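Transcription factor SPN1 (Saccharomyces cerevisiae, PDB 3NFQ) helps regulate transcription by RNA polymerase II and may act both during and after recruitment of the TATA-binding protein. Local coordinates at residues Ser80-Leu85 with Ser119-Val124; Pro94-Gln99 with Arg133-Leu138. One frame throughout, in Å; residues are numbered along the deposited sequence.

Interaction 1 of 2, residues Ser80-Leu85 with Ser119-Val124; sequences SVRIWL and SGLGRV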
ATOM      1  N   SER A  80      -3.428  -3.204  -4.136  1.00 15.55           N
ATOM      2  CA  SER A  80      -2.015  -3.025  -4.464  1.00 16.46           C
ATOM      3  C   SER A  80      -1.233  -2.308  -3.358  1.00 15.21           C
ATOM      4  O   SER A  80      -0.087  -2.630  -3.150  1.00 13.65           O
ATOM      5  CB  SER A  80      -1.869  -2.231  -5.747  1.00 17.05           C
ATOM      6  OG  SER A  80      -2.372  -2.964  -6.868  1.00 19.78           O
ATOM      7  N   VAL A  81      -1.852  -1.333  -2.696  1.00 14.13           N
ATOM      8  CA  VAL A  81      -1.230  -0.680  -1.510  1.00 13.85           C
ATOM      9  C   VAL A  81      -0.989  -1.692  -0.441  1.00 12.52           C
ATOM     10  O   VAL A  81       0.085  -1.770   0.155  1.00 12.98           O
ATOM     11  CB  VAL A  81      -2.109   0.479  -0.971  1.00 13.96           C
ATOM     12  CG1 VAL A  81      -1.533   1.059   0.374  1.00 13.46           C
ATOM     13  CG2 VAL A  81      -2.254   1.538  -2.052  1.00 12.77           C
ATOM     14  N   ARG A  82      -1.967  -2.561  -0.234  1.00 13.29           N
ATOM     15  CA  ARG A  82      -1.807  -3.577   0.750  1.00 12.29           C
ATOM     16  C   ARG A  82      -0.682  -4.511   0.405  1.00 12.55           C
ATOM     17  O   ARG A  82       0.059  -4.947   1.291  1.00 12.27           O
ATOM     18  CB  ARG A  82      -3.112  -4.377   0.790  1.00 12.67           C
ATOM     19  CG  ARG A  82      -3.047  -5.550   1.702  1.00 15.21           C
ATOM     20  CD  ARG A  82      -3.953  -6.585   1.069  1.00 28.79           C
ATOM     21  NE  ARG A  82      -3.176  -7.609   0.499  1.00 27.86           N
ATOM     22  CZ  ARG A  82      -3.527  -8.503  -0.423  1.00 27.87           C
ATOM     23  NH1 ARG A  82      -4.701  -8.564  -1.049  1.00 24.58           N
ATOM     24  NH2 ARG A  82      -2.583  -9.366  -0.731  1.00 27.59           N
ATOM     25  N   ILE A  83      -0.549  -4.858  -0.877  1.00 12.24           N
ATOM     26  CA  ILE A  83       0.574  -5.759  -1.274  1.00 12.92           C
ATOM     27  C   ILE A  83       1.955  -5.120  -0.988  1.00 12.89           C
ATOM     28  O   ILE A  83       2.901  -5.791  -0.558  1.00 12.01           O
ATOM     29  CB  ILE A  83       0.458  -6.104  -2.781  1.00 15.00           C
ATOM     30  CG1 ILE A  83      -0.661  -7.128  -2.947  1.00 15.85           C
ATOM     31  CG2 ILE A  83       1.748  -6.782  -3.325  1.00 16.07           C
ATOM     32  CD1 ILE A  83      -1.154  -7.211  -4.425  1.00 21.75           C
ATOM     33  N   TRP A  84       2.086  -3.815  -1.250  1.00 12.28           N
ATOM     34  CA  TRP A  84       3.322  -3.138  -0.848  1.00 12.38           C
ATOM     35  C   TRP A  84       3.610  -3.178   0.655  1.00 12.71           C
ATOM     36  O   TRP A  84       4.755  -3.327   1.052  1.00 13.36           O
ATOM     37  CB  TRP A  84       3.353  -1.686  -1.361  1.00 12.69           C
ATOM     38  CG  TRP A  84       3.597  -1.589  -2.808  1.00 13.99           C
ATOM     39  CD1 TRP A  84       3.339  -2.532  -3.761  1.00 15.14           C
ATOM     40  CD2 TRP A  84       4.123  -0.461  -3.488  1.00 12.59           C
ATOM     41  NE1 TRP A  84       3.646  -2.041  -5.004  1.00 13.32           N
ATOM     42  CE2 TRP A  84       4.157  -0.782  -4.862  1.00 17.29           C
ATOM     43  CE3 TRP A  84       4.593   0.786  -3.072  1.00 15.50           C
ATOM     44  CZ2 TRP A  84       4.635   0.073  -5.806  1.00 12.84           C
ATOM     45  CZ3 TRP A  84       5.056   1.678  -4.037  1.00 12.74           C
ATOM     46  CH2 TRP A  84       5.079   1.325  -5.380  1.00 14.83           C
ATOM     47  N   LEU A  85       2.577  -3.104   1.500  1.00 13.46           N
ATOM     48  CA  LEU A  85       2.782  -2.975   2.953  1.00 12.11           C
ATOM     49  C   LEU A  85       2.930  -4.334   3.613  1.00 12.44           C
ATOM     50  O   LEU A  85       3.517  -4.444   4.687  1.00 12.19           O
ATOM     51  CB  LEU A  85       1.545  -2.270   3.547  1.00 10.26           C
ATOM     52  CG  LEU A  85       1.511  -0.736   3.280  1.00 13.05           C
ATOM     53  CD1 LEU A  85       0.180  -0.138   3.728  1.00 12.84           C
ATOM     54  CD2 LEU A  85       2.696  -0.074   3.968  1.00 10.87           C
ATOM     55  N   SER A 119      -9.814  -5.313  -0.171  1.00 21.66           N
ATOM     56  CA  SER A 119      -8.407  -5.133  -0.488  1.00 19.43           C
ATOM     57  C   SER A 119      -7.492  -5.982   0.361  1.00 19.58           C
ATOM     58  O   SER A 119      -6.324  -6.151   0.028  1.00 19.14           O
ATOM     59  CB  SER A 119      -8.082  -3.650  -0.294  1.00 17.38           C
ATOM     60  OG  SER A 119      -8.203  -3.292   1.066  1.00 15.48           O
ATOM     61  N   GLY A 120      -8.014  -6.521   1.466  1.00 19.11           N
ATOM     62  CA  GLY A 120      -7.197  -7.185   2.483  1.00 18.77           C
ATOM     63  C   GLY A 120      -6.374  -6.235   3.331  1.00 17.57           C
ATOM     64  O   GLY A 120      -5.562  -6.668   4.129  1.00 16.38           O
ATOM     65  N   LEU A 121      -6.534  -4.926   3.113  1.00 16.94           N
ATOM     66  CA  LEU A 121      -5.745  -3.933   3.832  1.00 17.66           C
ATOM     67  C   LEU A 121      -6.041  -3.962   5.322  1.00 17.32           C
ATOM     68  O   LEU A 121      -5.168  -3.695   6.108  1.00 16.50           O
ATOM     69  CB  LEU A 121      -5.983  -2.518   3.261  1.00 16.33           C
ATOM     70  CG  LEU A 121      -5.113  -1.378   3.758  1.00 19.83           C
ATOM     71  CD1 LEU A 121      -3.604  -1.596   3.459  1.00 18.80           C
ATOM     72  CD2 LEU A 121      -5.600  -0.100   3.160  1.00 18.75           C
ATOM     73  N   GLY A 122      -7.275  -4.305   5.712  1.00 18.87           N
ATOM     74  CA  GLY A 122      -7.611  -4.308   7.149  1.00 19.00           C
ATOM     75  C   GLY A 122      -6.666  -5.197   7.924  1.00 18.54           C
ATOM     76  O   GLY A 122      -6.142  -4.780   8.958  1.00 18.50           O
ATOM     77  N   ARG A 123      -6.484  -6.456   7.496  1.00 18.46           N
ATOM     78  CA  ARG A 123      -5.645  -7.354   8.296  1.00 20.49           C
ATOM     79  C   ARG A 123      -4.194  -6.991   8.298  1.00 17.70           C
ATOM     80  O   ARG A 123      -3.515  -7.247   9.266  1.00 17.88           O
ATOM     81  CB  ARG A 123      -5.796  -8.836   7.953  1.00 21.29           C
ATOM     82  CG  ARG A 123      -5.666  -9.186   6.530  1.00 27.20           C
ATOM     83  CD  ARG A 123      -6.513 -10.555   6.215  1.00 28.47           C
ATOM     84  NE  ARG A 123      -6.511 -11.478   7.352  1.00 41.12           N
ATOM     85  CZ  ARG A 123      -5.433 -12.165   7.720  1.00 45.59           C
ATOM     86  NH1 ARG A 123      -4.322 -12.004   7.009  1.00 45.50           N
ATOM     87  NH2 ARG A 123      -5.451 -12.986   8.786  1.00 46.34           N
ATOM     88  N   VAL A 124      -3.748  -6.324   7.239  1.00 17.28           N
ATOM     89  CA  VAL A 124      -2.352  -5.817   7.163  1.00 14.89           C
ATOM     90  C   VAL A 124      -2.140  -4.601   8.111  1.00 13.07           C
ATOM     91  O   VAL A 124      -1.170  -4.555   8.872  1.00 13.44           O
ATOM     92  CB  VAL A 124      -1.949  -5.523   5.705  1.00 15.92           C
ATOM     93  CG1 VAL A 124      -0.547  -4.878   5.702  1.00 11.45           C
ATOM     94  CG2 VAL A 124      -1.845  -6.890   4.877  1.00 13.96           C
TER
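Arg82 lies against Gly120 and Leu121, at the break between helices 113-119 and 121-130, and successive parts of its side chain do different work. Its CB rests against Leu121 CD1; Arg82 CG, anti to the backbone N (chi1 175°), meets Val124 CG2 at 3.6 Å, the two side chains crossing at about a right angle. Bends at chi2 and chi3 then bring the guanidinium edge-on to Ser119 O, to which NH1 donates at 3.1 Å, although that oxygen sits too close to a neighbouring atom in the model for its place to be certain. NH2 forms a salt bridge with Glu86. The contact joins helices 77-85 and 121-130 of the all-helical TFIIS N-terminal-like domain at a bend shaped by Gly120, whose positive phi (73°) favours glycine. An ST turn crosses the same bend: Ser119 OG accepts from Leu121 N at 3.1 Å and is also hydrogen-bonded to His115 O. An aspartate in place of Arg82 would probably leave Glu86 without this charged partner and Val124 CG2 without the methylene that packs on it. Deeper in, Leu85 CD1 meets Leu121 CD1 at 4.1 Å, and Leu85 CB lies 4.0 Å from Val124 CG1.

Interaction 2 of 2, residues Pro94-Gln99 with Arg133-Leu138; sequences PSFEIQ and RVEAQL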
ATOM      1  N   PRO A  94       8.419  -3.776   4.218  1.00 16.61           N
ATOM      2  CA  PRO A  94       9.140  -2.880   3.268  1.00 15.28           C
ATOM      3  C   PRO A  94       9.896  -1.820   4.028  1.00 15.46           C
ATOM      4  O   PRO A  94       9.816  -1.715   5.249  1.00 15.06           O
ATOM      5  CB  PRO A  94       8.013  -2.249   2.454  1.00 15.64           C
ATOM      6  CG  PRO A  94       6.765  -2.261   3.459  1.00 14.17           C
ATOM      7  CD  PRO A  94       6.950  -3.605   4.159  1.00 16.01           C
ATOM      8  N   SER A  95      10.594  -0.945   3.288  1.00 15.12           N
ATOM      9  CA  SER A  95      11.390   0.027   3.947  1.00 16.17           C
ATOM     10  C   SER A  95      10.511   1.016   4.703  1.00 16.07           C
ATOM     11  O   SER A  95       9.310   1.196   4.390  1.00 15.51           O
ATOM     12  CB  SER A  95      12.168   0.788   2.852  1.00 13.97           C
ATOM     13  OG  SER A  95      11.295   1.558   2.051  1.00 17.95           O
ATOM     14  N   PHE A  96      11.136   1.720   5.651  1.00 16.16           N
ATOM     15  CA  PHE A  96      10.484   2.751   6.388  1.00 16.33           C
ATOM     16  C   PHE A  96       9.881   3.798   5.450  1.00 16.65           C
ATOM     17  O   PHE A  96       8.774   4.285   5.678  1.00 15.80           O
ATOM     18  CB  PHE A  96      11.485   3.471   7.320  1.00 16.67           C
ATOM     19  CG  PHE A  96      10.837   4.533   8.169  1.00 18.44           C
ATOM     20  CD1 PHE A  96      10.027   4.175   9.226  1.00 21.40           C
ATOM     21  CD2 PHE A  96      10.977   5.893   7.880  1.00 16.80           C
ATOM     22  CE1 PHE A  96       9.424   5.139  10.049  1.00 23.70           C
ATOM     23  CE2 PHE A  96      10.321   6.866   8.679  1.00 18.14           C
ATOM     24  CZ  PHE A  96       9.553   6.475   9.782  1.00 22.83           C
ATOM     25  N   GLU A  97      10.635   4.188   4.409  1.00 15.96           N
ATOM     26  CA  GLU A  97      10.132   5.192   3.483  1.00 17.08           C
ATOM     27  C   GLU A  97       8.850   4.805   2.756  1.00 17.48           C
ATOM     28  O   GLU A  97       7.960   5.633   2.589  1.00 17.71           O
ATOM     29  CB  GLU A  97      11.214   5.492   2.427  1.00 19.45           C
ATOM     30  CG  GLU A  97      12.403   6.245   3.065  1.00 21.98           C
ATOM     31  CD  GLU A  97      13.317   5.389   3.969  1.00 23.98           C
ATOM     32  OE1 GLU A  97      13.452   4.155   3.754  1.00 21.41           O
ATOM     33  OE2 GLU A  97      13.937   5.990   4.875  1.00 23.31           O
ATOM     34  N   ILE A  98       8.737   3.526   2.379  1.00 15.90           N
ATOM     35  CA  ILE A  98       7.497   3.023   1.778  1.00 15.09           C
ATOM     36  C   ILE A  98       6.348   2.991   2.822  1.00 15.29           C
ATOM     37  O   ILE A  98       5.211   3.390   2.537  1.00 14.22           O
ATOM     38  CB  ILE A  98       7.718   1.649   1.131  1.00 15.17           C
ATOM     39  CG1 ILE A  98       8.348   1.808  -0.248  1.00 17.70           C
ATOM     40  CG2 ILE A  98       6.291   0.838   1.018  1.00 15.74           C
ATOM     41  CD1 ILE A  98       9.038   0.582  -0.703  1.00 19.60           C
ATOM     42  N   GLN A  99       6.648   2.533   4.037  1.00 14.67           N
ATOM     43  CA  GLN A  99       5.611   2.481   5.071  1.00 16.08           C
ATOM     44  C   GLN A  99       5.090   3.875   5.362  1.00 16.21           C
ATOM     45  O   GLN A  99       3.902   4.108   5.342  1.00 17.28           O
ATOM     46  CB  GLN A  99       6.145   1.895   6.364  1.00 14.98           C
ATOM     47  CG  GLN A  99       6.683   0.439   6.291  1.00 14.57           C
ATOM     48  CD  GLN A  99       7.252  -0.018   7.621  1.00 16.61           C
ATOM     49  OE1 GLN A  99       6.685   0.269   8.668  1.00 15.92           O
ATOM     50  NE2 GLN A  99       8.360  -0.748   7.591  1.00 15.18           N
ATOM     51  N   ARG A 133       8.366  -5.049  14.764  1.00 27.00           N
ATOM     52  CA  ARG A 133       9.298  -4.430  13.790  1.00 27.29           C
ATOM     53  C   ARG A 133       8.920  -3.033  13.333  1.00 25.41           C
ATOM     54  O   ARG A 133       9.678  -2.390  12.569  1.00 26.02           O
ATOM     55  CB  ARG A 133       9.399  -5.299  12.550  1.00 27.09           C
ATOM     56  CG  ARG A 133       9.831  -6.704  12.847  1.00 33.21           C
ATOM     57  CD  ARG A 133      10.377  -7.258  11.577  1.00 39.24           C
ATOM     58  NE  ARG A 133      10.565  -8.700  11.649  1.00 41.51           N
ATOM     59  CZ  ARG A 133      11.462  -9.365  10.937  1.00 42.72           C
ATOM     60  NH1 ARG A 133      12.288  -8.717  10.113  1.00 43.67           N
ATOM     61  NH2 ARG A 133      11.534 -10.680  11.062  1.00 46.47           N
ATOM     62  N   VAL A 134       7.748  -2.564  13.747  1.00 23.07           N
ATOM     63  CA  VAL A 134       7.205  -1.299  13.231  1.00 20.41           C
ATOM     64  C   VAL A 134       7.575  -0.182  14.180  1.00 20.56           C
ATOM     65  O   VAL A 134       7.504  -0.346  15.355  1.00 19.85           O
ATOM     66  CB  VAL A 134       5.665  -1.388  13.072  1.00 20.02           C
ATOM     67  CG1 VAL A 134       5.053  -0.072  12.588  1.00 18.65           C
ATOM     68  CG2 VAL A 134       5.315  -2.524  12.117  1.00 22.75           C
ATOM     69  N   GLU A 135       8.010   0.943  13.652  1.00 18.70           N
ATOM     70  CA  GLU A 135       8.289   2.120  14.450  1.00 20.15           C
ATOM     71  C   GLU A 135       7.040   2.634  15.118  1.00 19.13           C
ATOM     72  O   GLU A 135       5.989   2.649  14.515  1.00 17.99           O
ATOM     73  CB  GLU A 135       8.837   3.185  13.517  1.00 19.68           C
ATOM     74  CG  GLU A 135      10.228   2.831  13.016  1.00 23.75           C
ATOM     75  CD  GLU A 135      11.216   2.548  14.184  1.00 31.27           C
ATOM     76  OE1 GLU A 135      11.312   3.407  15.097  1.00 37.23           O
ATOM     77  OE2 GLU A 135      11.855   1.472  14.194  1.00 30.98           O
ATOM     78  N   ALA A 136       7.154   3.057  16.379  1.00 19.66           N
ATOM     79  CA  ALA A 136       5.965   3.423  17.144  1.00 18.82           C
ATOM     80  C   ALA A 136       5.110   4.416  16.464  1.00 18.72           C
ATOM     81  O   ALA A 136       3.881   4.321  16.530  1.00 20.58           O
ATOM     82  CB  ALA A 136       6.337   3.916  18.571  1.00 19.13           C
ATOM     83  N   GLN A 137       5.698   5.416  15.787  1.00 18.42           N
ATOM     84  CA  GLN A 137       4.829   6.420  15.222  1.00 19.87           C
ATOM     85  C   GLN A 137       3.892   5.812  14.150  1.00 19.53           C
ATOM     86  O   GLN A 137       2.757   6.230  14.021  1.00 19.42           O
ATOM     87  CB  GLN A 137       5.605   7.617  14.622  1.00 20.61           C
ATOM     88  CG  GLN A 137       6.168   7.224  13.293  1.00 29.70           C
ATOM     89  CD  GLN A 137       7.255   8.140  12.737  1.00 38.81           C
ATOM     90  OE1 GLN A 137       7.001   8.948  11.820  1.00 41.20           O
ATOM     91  NE2 GLN A 137       8.499   7.969  13.248  1.00 42.92           N
ATOM     92  N   LEU A 138       4.366   4.800  13.416  1.00 18.98           N
ATOM     93  CA  LEU A 138       3.549   4.189  12.389  1.00 17.23           C
ATOM     94  C   LEU A 138       2.567   3.186  12.986  1.00 15.85           C
ATOM     95  O   LEU A 138       1.463   3.099  12.498  1.00 18.00           O
ATOM     96  CB  LEU A 138       4.424   3.505  11.308  1.00 17.07           C
ATOM     97  CG  LEU A 138       5.297   4.524  10.542  1.00 17.64           C
ATOM     98  CD1 LEU A 138       6.127   3.754   9.524  1.00 19.04           C
ATOM     99  CD2 LEU A 138       4.374   5.470   9.816  1.00 23.20           C
TER
HETATM  100  O   HOH W   1       8.420   0.968  10.661  1.00 18.60           O
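Leu138 presents a single methyl, CD1, to both Phe96 and Gln99, so one apolar group serves an aromatic ring and an amide side chain together. Gln99 illustrates how a long polar residue can be apolar at its base and polar at its tip. Its CB packs on Leu138 CD1 at 3.7 Å. From CG the chain runs on extended (chi2 177°), carrying the amide on past Leu138. At CD the group divides. Gln99 OE1 accepts from a water at 2.7 Å and still lies 3.6 Å from Leu138 CD1; the water in turn accepts from Glu135 N at 3.0 Å, so a buried amide oxygen reaches the N-cap residue of helix 136-149 through one solvent molecule. Gln99 NE2 turns back to its own segment and donates to Pro94 O at 2.9 Å. That acceptor lies only 3° out of the amide plane; with the water on OE1, both ends of the amide are held, which should fix its rotation.

Beside it, Phe96 reaches over with CE1 3.6 Å from Leu138 CD1 and 3.8 Å from Glu135 CG, while the side chain of Gln137 comes to the ring edge, its amide plane turned 74° from the ring and its NE2 near Phe96 CZ. The water also lies at the ring edge, close to its plane. Ser95, the N-cap of helix 96-107, accepts from Ile98 N through OG, so the helix carrying Phe96 and Gln99 starts on a side-chain cap.

Within the TFIIS N-terminal-like domain, the contact brings together the beginnings of helices 96-107 and 136-149. Tyr128 of helix 121-130 touches Pro94, Gln99 and Val134, closing one side, while Ile98 packs on Lys52 and Val53 of helix 51-63.

How the interactions relate
Both contacts draw on the same helical domain, but at different depths. The centre of interaction 1 lies about 6 Å from the centre of the chain, and the contact is mostly buried; that of interaction 2 lies about 12 Å out, where buried and exposed residues mix. Their chemistry follows: leucine and valine packing beside a direct, if less certain, arginine-to-carbonyl bond in the first, an aromatic ring and a water-mediated amide link in the second. The two share no helix: interaction 1 joins 77-85 to 121-130 and interaction 2 joins 96-107 to 136-149, so one consecutive pair of helices packs on the other. The contacts also meet directly, Leu85 CD2 packing on Gln99 CA at 4.0 Å and the Pro94 ring lying against the end of helix 77-85.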